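Local coordinates for protein N-formylglutamate amidohydrolase (Ralstonia eutropha, PDB 2Q7S) that binds a zinc ion and probably acts as a hydrolase, perhaps on N-formylglutamate, at residues L210-R213 with E214-K218; R143-R146 with P147-A151. All coordinates share one frame; numbering follows the deposited sequence.

Contact 1: L210-R213 with E214-K218; sequences LVER and ELREK
Glu212 lays its carboxylate flat over one face of the Arg216 guanidinium, one turn further along helix 205-217, the helix of a beta-alpha-beta unit between strands 193-196 and 222-224. The two planes are only 6° apart, and Glu212 CD lies 3.4 Å from Arg216 NH1. Because Glu212 OE1 sits well out of the guanidinium plane, 3.6 Å from Arg216 NH1, this salt bridge works through charge alone, with no N-H aimed at the oxygen. An extended chain (chi1 177°) lets Glu212 run alongside Arg216. Long, flat-ended residues suit this more exposed face, for they stack and still reach the next strand: Glu212 OE2 pairs with Arg224 NE, and Arg216 NH2 donates to Val222 O. On the buried side, branched aliphatic residues suit the interface with the sheet: Val211 CG1 meets Leu215 CD1 at 3.9 Å, and they reach Leu195 and Phe193 respectively. Leu210 instead faces helix 267-289, where its CD1 packs against Glu214 CG at 3.6 Å. Beyond that methylene the chain bends (chi2 -71°), and Glu214 OE1 is the oxygen directed to the helix end, where Lys218 NZ makes a weak salt bridge with it at 3.4 Å.

Contact 2: R143-R146 with P147-A151; sequences RYYR and PYHAA
The backbone of helix 134-163 kinks at Pro147, whose ring nitrogen has no hydrogen to give the preceding turn, and a wider pi-type turn spans residues 143-145. Pro147 CG lies 3.5 Å from Arg143 O, the carbonyl four residues back, which in an alpha-helix normally accepts an N-H. The next bond, Tyr148 N to Tyr144 O, is weak at 3.3 Å, but regular pairing resumes with His149 N to Tyr145 O at 2.8 Å. Tyr145 and His149, one turn apart, form an offset stack with ring centroids 4.7 Å apart and planes inclined by 15°. Tyr145 (chi1 -175°) swings its ring outward with a slight forward lean; His149, its CB pointing back at 143-146 and its chi1 (-93°) off the usual staggered values, lays the imidazole over the outer part of one tyrosine face, His149 CD2 3.8 Å from Tyr145 CZ. Flat rings with polar rims suit this place, stacking while still bonding outward, Tyr145 OH to Arg86 O and His149 NE2 to Pro84 O. Tyr148 extends toward the zinc site but is not a ligand: its side chain lies about 10 Å from the metal and about 7 Å from that of His32, and its OH is hydrogen-bonded to Asp29 OD2.

Contact 2 comes first along the chain, midway through the long helix 134-163, and contact 1 follows in the C-terminal half of helix 205-217, running on to Lys218. Their centres are 33 Å apart on opposite sides of the chain's centre, and their nearest atoms remain about 18 Å apart. What joins them is the seven-stranded mixed sheet: the 143-151 region packs on strands 14-17 and 71-75 near one margin, whereas 210-218 packs on strands 193-196 and 222-224 near the other. Of the two, contact 2 lies nearer the metal, through Tyr148, with no ligand of its own; contact 1 lies away from the zinc site. Each is local to a single helix.

Contact 1: L210-R213 with E214-K218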
loop_
_atom_site.group_PDB
_atom_site.type_symbol
_atom_site.label_atom_id
_atom_site.label_comp_id
_atom_site.label_asym_id
_atom_site.label_seq_id
_atom_site.Cartn_x
_atom_site.Cartn_y
_atom_site.Cartn_z
ATOM N N LEU A 210 19.083 2.335 5.386
ATOM C CA LEU A 210 18.900 1.206 6.322
ATOM C C LEU A 210 18.135 0.071 5.661
ATOM O O LEU A 210 18.620 -1.044 5.608
ATOM C CB LEU A 210 18.187 1.655 7.615
ATOM C CG LEU A 210 18.043 0.679 8.807
ATOM C CD1 LEU A 210 19.280 -0.216 9.022
ATOM C CD2 LEU A 210 17.802 1.475 10.058
ATOM N N VAL A 211 16.955 0.357 5.135
ATOM C CA VAL A 211 16.104 -0.701 4.579
ATOM C C VAL A 211 16.794 -1.386 3.390
ATOM O O VAL A 211 16.844 -2.620 3.303
ATOM C CB VAL A 211 14.694 -0.161 4.171
ATOM C CG1 VAL A 211 13.925 -1.207 3.380
ATOM C CG2 VAL A 211 13.896 0.317 5.427
ATOM N N GLU A 212 17.346 -0.580 2.492
ATOM C CA GLU A 212 18.062 -1.116 1.337
ATOM C C GLU A 212 19.208 -2.071 1.746
ATOM O O GLU A 212 19.361 -3.139 1.204
ATOM C CB GLU A 212 18.615 0.058 0.517
ATOM C CG GLU A 212 19.448 -0.324 -0.685
ATOM C CD GLU A 212 19.928 0.924 -1.417
ATOM O OE1 GLU A 212 20.886 1.521 -0.905
ATOM O OE2 GLU A 212 19.319 1.330 -2.443
ATOM N N ARG A 213 20.053 -1.607 2.656
ATOM C CA ARG A 213 21.235 -2.340 3.117
ATOM C C ARG A 213 20.836 -3.633 3.828
ATOM O O ARG A 213 21.376 -4.698 3.549
ATOM C CB ARG A 213 22.054 -1.448 4.058
ATOM C CG ARG A 213 23.234 -2.139 4.765
ATOM C CD ARG A 213 24.115 -1.133 5.505
ATOM N NE ARG A 213 23.402 -0.373 6.554
ATOM C CZ ARG A 213 23.146 0.950 6.542
ATOM N NH1 ARG A 213 23.538 1.743 5.527
ATOM N NH2 ARG A 213 22.486 1.500 7.567
ATOM N N GLU A 214 19.885 -3.546 4.740
ATOM C CA GLU A 214 19.419 -4.752 5.470
ATOM C C GLU A 214 18.856 -5.807 4.502
ATOM O O GLU A 214 19.200 -6.964 4.600
ATOM C CB GLU A 214 18.394 -4.370 6.546
ATOM C CG GLU A 214 19.021 -3.562 7.702
ATOM C CD GLU A 214 19.924 -4.416 8.588
ATOM O OE1 GLU A 214 19.563 -5.592 8.804
ATOM O OE2 GLU A 214 20.998 -3.921 9.037
ATOM N N LEU A 215 18.036 -5.394 3.526
ATOM C CA LEU A 215 17.475 -6.331 2.550
ATOM C C LEU A 215 18.491 -6.932 1.608
ATOM O O LEU A 215 18.453 -8.127 1.368
ATOM C CB LEU A 215 16.332 -5.665 1.733
ATOM C CG LEU A 215 15.073 -5.443 2.572
ATOM C CD1 LEU A 215 14.057 -4.768 1.779
ATOM C CD2 LEU A 215 14.496 -6.732 3.168
ATOM N N ARG A 216 19.407 -6.114 1.062
ATOM C CA ARG A 216 20.538 -6.646 0.273
ATOM C C ARG A 216 21.446 -7.574 1.072
ATOM O O ARG A 216 21.956 -8.534 0.543
ATOM C CB ARG A 216 21.371 -5.508 -0.343
ATOM C CG ARG A 216 20.639 -4.775 -1.419
ATOM C CD ARG A 216 21.411 -3.547 -1.848
ATOM N NE ARG A 216 20.790 -2.967 -3.020
ATOM C CZ ARG A 216 21.160 -1.811 -3.576
ATOM N NH1 ARG A 216 22.106 -1.053 -3.032
ATOM N NH2 ARG A 216 20.531 -1.377 -4.655
ATOM N N GLU A 217 21.628 -7.322 2.347
ATOM C CA GLU A 217 22.433 -8.243 3.165
ATOM C C GLU A 217 21.786 -9.623 3.324
ATOM O O GLU A 217 22.483 -10.592 3.490
ATOM C CB GLU A 217 22.797 -7.599 4.510
ATOM C CG GLU A 217 23.809 -6.469 4.302
ATOM C CD GLU A 217 24.315 -5.794 5.584
ATOM O OE1 GLU A 217 23.925 -6.228 6.692
ATOM O OE2 GLU A 217 25.109 -4.819 5.451
ATOM N N LYS A 218 20.459 -9.702 3.210
ATOM C CA LYS A 218 19.705 -10.959 3.364
ATOM C C LYS A 218 19.535 -11.663 2.011
ATOM O O LYS A 218 18.944 -12.741 1.923
ATOM C CB LYS A 218 18.331 -10.681 4.001
ATOM C CG LYS A 218 18.381 -10.207 5.474
ATOM C CD LYS A 218 17.122 -9.420 5.870
ATOM C CE LYS A 218 16.941 -9.142 7.385
ATOM N NZ LYS A 218 18.186 -8.595 8.048
#

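Contact 2: R143-R146 with P147-A151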
loop_
_atom_site.group_PDB
_atom_site.type_symbol
_atom_site.label_atom_id
_atom_site.label_comp_id
_atom_site.label_asym_id
_atom_site.label_seq_id
_atom_site.Cartn_x
_atom_site.Cartn_y
_atom_site.Cartn_z
ATOM N N ARG A 143 -18.173 4.578 2.980
ATOM C CA ARG A 143 -18.184 3.375 3.766
ATOM C C ARG A 143 -16.816 2.718 3.923
ATOM O O ARG A 143 -16.593 2.084 4.936
ATOM C CB ARG A 143 -19.144 2.351 3.168
ATOM C CG ARG A 143 -20.548 2.833 3.032
ATOM C CD ARG A 143 -21.333 1.925 2.030
ATOM N NE ARG A 143 -22.740 2.274 1.942
ATOM C CZ ARG A 143 -23.621 1.678 1.142
ATOM N NH1 ARG A 143 -23.242 0.694 0.334
ATOM N NH2 ARG A 143 -24.887 2.078 1.140
ATOM N N TYR A 144 -15.931 2.823 2.921
ATOM C CA TYR A 144 -14.692 2.098 2.922
ATOM C C TYR A 144 -13.462 3.021 2.943
ATOM O O TYR A 144 -12.585 2.891 3.797
ATOM C CB TYR A 144 -14.640 1.082 1.765
ATOM C CG TYR A 144 -15.768 0.105 1.749
ATOM C CD1 TYR A 144 -15.686 -1.097 2.419
ATOM C CD2 TYR A 144 -16.952 0.394 1.080
ATOM C CE1 TYR A 144 -16.737 -1.978 2.401
ATOM C CE2 TYR A 144 -18.000 -0.488 1.068
ATOM C CZ TYR A 144 -17.886 -1.655 1.716
ATOM O OH TYR A 144 -18.926 -2.510 1.683
ATOM N N TYR A 145 -13.385 3.958 2.031
ATOM C CA TYR A 145 -12.204 4.817 1.929
ATOM C C TYR A 145 -12.026 5.767 3.106
ATOM O O TYR A 145 -10.935 5.843 3.692
ATOM C CB TYR A 145 -12.308 5.628 0.635
ATOM C CG TYR A 145 -11.110 6.495 0.309
ATOM C CD1 TYR A 145 -10.926 7.740 0.901
ATOM C CD2 TYR A 145 -10.198 6.095 -0.637
ATOM C CE1 TYR A 145 -9.831 8.547 0.544
ATOM C CE2 TYR A 145 -9.137 6.898 -0.993
ATOM C CZ TYR A 145 -8.935 8.070 -0.380
ATOM O OH TYR A 145 -7.847 8.839 -0.802
ATOM N N ARG A 146 -13.084 6.509 3.439
ATOM C CA ARG A 146 -12.976 7.541 4.464
ATOM C C ARG A 146 -12.593 6.966 5.839
ATOM O O ARG A 146 -11.726 7.498 6.503
ATOM C CB ARG A 146 -14.248 8.375 4.532
ATOM C CG ARG A 146 -14.468 9.321 3.296
ATOM C CD ARG A 146 -15.528 10.374 3.628
ATOM N NE ARG A 146 -16.127 10.917 2.427
ATOM C CZ ARG A 146 -15.634 11.924 1.717
ATOM N NH1 ARG A 146 -14.502 12.483 2.056
ATOM N NH2 ARG A 146 -16.277 12.341 0.642
ATOM N N PRO A 147 -13.250 5.878 6.285
ATOM C CA PRO A 147 -12.798 5.226 7.520
ATOM C C PRO A 147 -11.368 4.768 7.510
ATOM O O PRO A 147 -10.651 4.996 8.494
ATOM C CB PRO A 147 -13.750 4.036 7.641
ATOM C CG PRO A 147 -14.924 4.442 6.960
ATOM C CD PRO A 147 -14.454 5.224 5.781
ATOM N N TYR A 148 -10.957 4.094 6.423
ATOM C CA TYR A 148 -9.590 3.694 6.270
ATOM C C TYR A 148 -8.676 4.901 6.401
ATOM O O TYR A 148 -7.721 4.897 7.199
ATOM C CB TYR A 148 -9.360 2.997 4.924
ATOM C CG TYR A 148 -7.929 2.510 4.741
ATOM C CD1 TYR A 148 -7.558 1.244 5.153
ATOM C CD2 TYR A 148 -6.951 3.328 4.178
ATOM C CE1 TYR A 148 -6.245 0.794 5.008
ATOM C CE2 TYR A 148 -5.662 2.862 3.988
ATOM C CZ TYR A 148 -5.310 1.607 4.439
ATOM O OH TYR A 148 -4.021 1.125 4.287
ATOM N N HIS A 149 -8.936 5.949 5.623
ATOM C CA HIS A 149 -8.054 7.116 5.684
ATOM C C HIS A 149 -8.097 7.906 6.989
ATOM O O HIS A 149 -7.023 8.337 7.496
ATOM C CB HIS A 149 -8.177 8.009 4.437
ATOM C CG HIS A 149 -7.162 7.639 3.422
ATOM N ND1 HIS A 149 -5.932 8.251 3.359
ATOM C CD2 HIS A 149 -7.108 6.586 2.566
ATOM C CE1 HIS A 149 -5.181 7.625 2.464
ATOM N NE2 HIS A 149 -5.860 6.598 1.982
ATOM N N ALA A 150 -9.273 8.040 7.592
ATOM C CA ALA A 150 -9.348 8.596 8.970
ATOM C C ALA A 150 -8.446 7.820 9.977
ATOM O O ALA A 150 -7.779 8.443 10.826
ATOM C CB ALA A 150 -10.782 8.665 9.486
ATOM N N ALA A 151 -8.391 6.493 9.842
ATOM C CA ALA A 151 -7.604 5.638 10.773
ATOM C C ALA A 151 -6.138 5.927 10.531
ATOM O O ALA A 151 -5.388 6.070 11.492
ATOM C CB ALA A 151 -7.875 4.157 10.564
#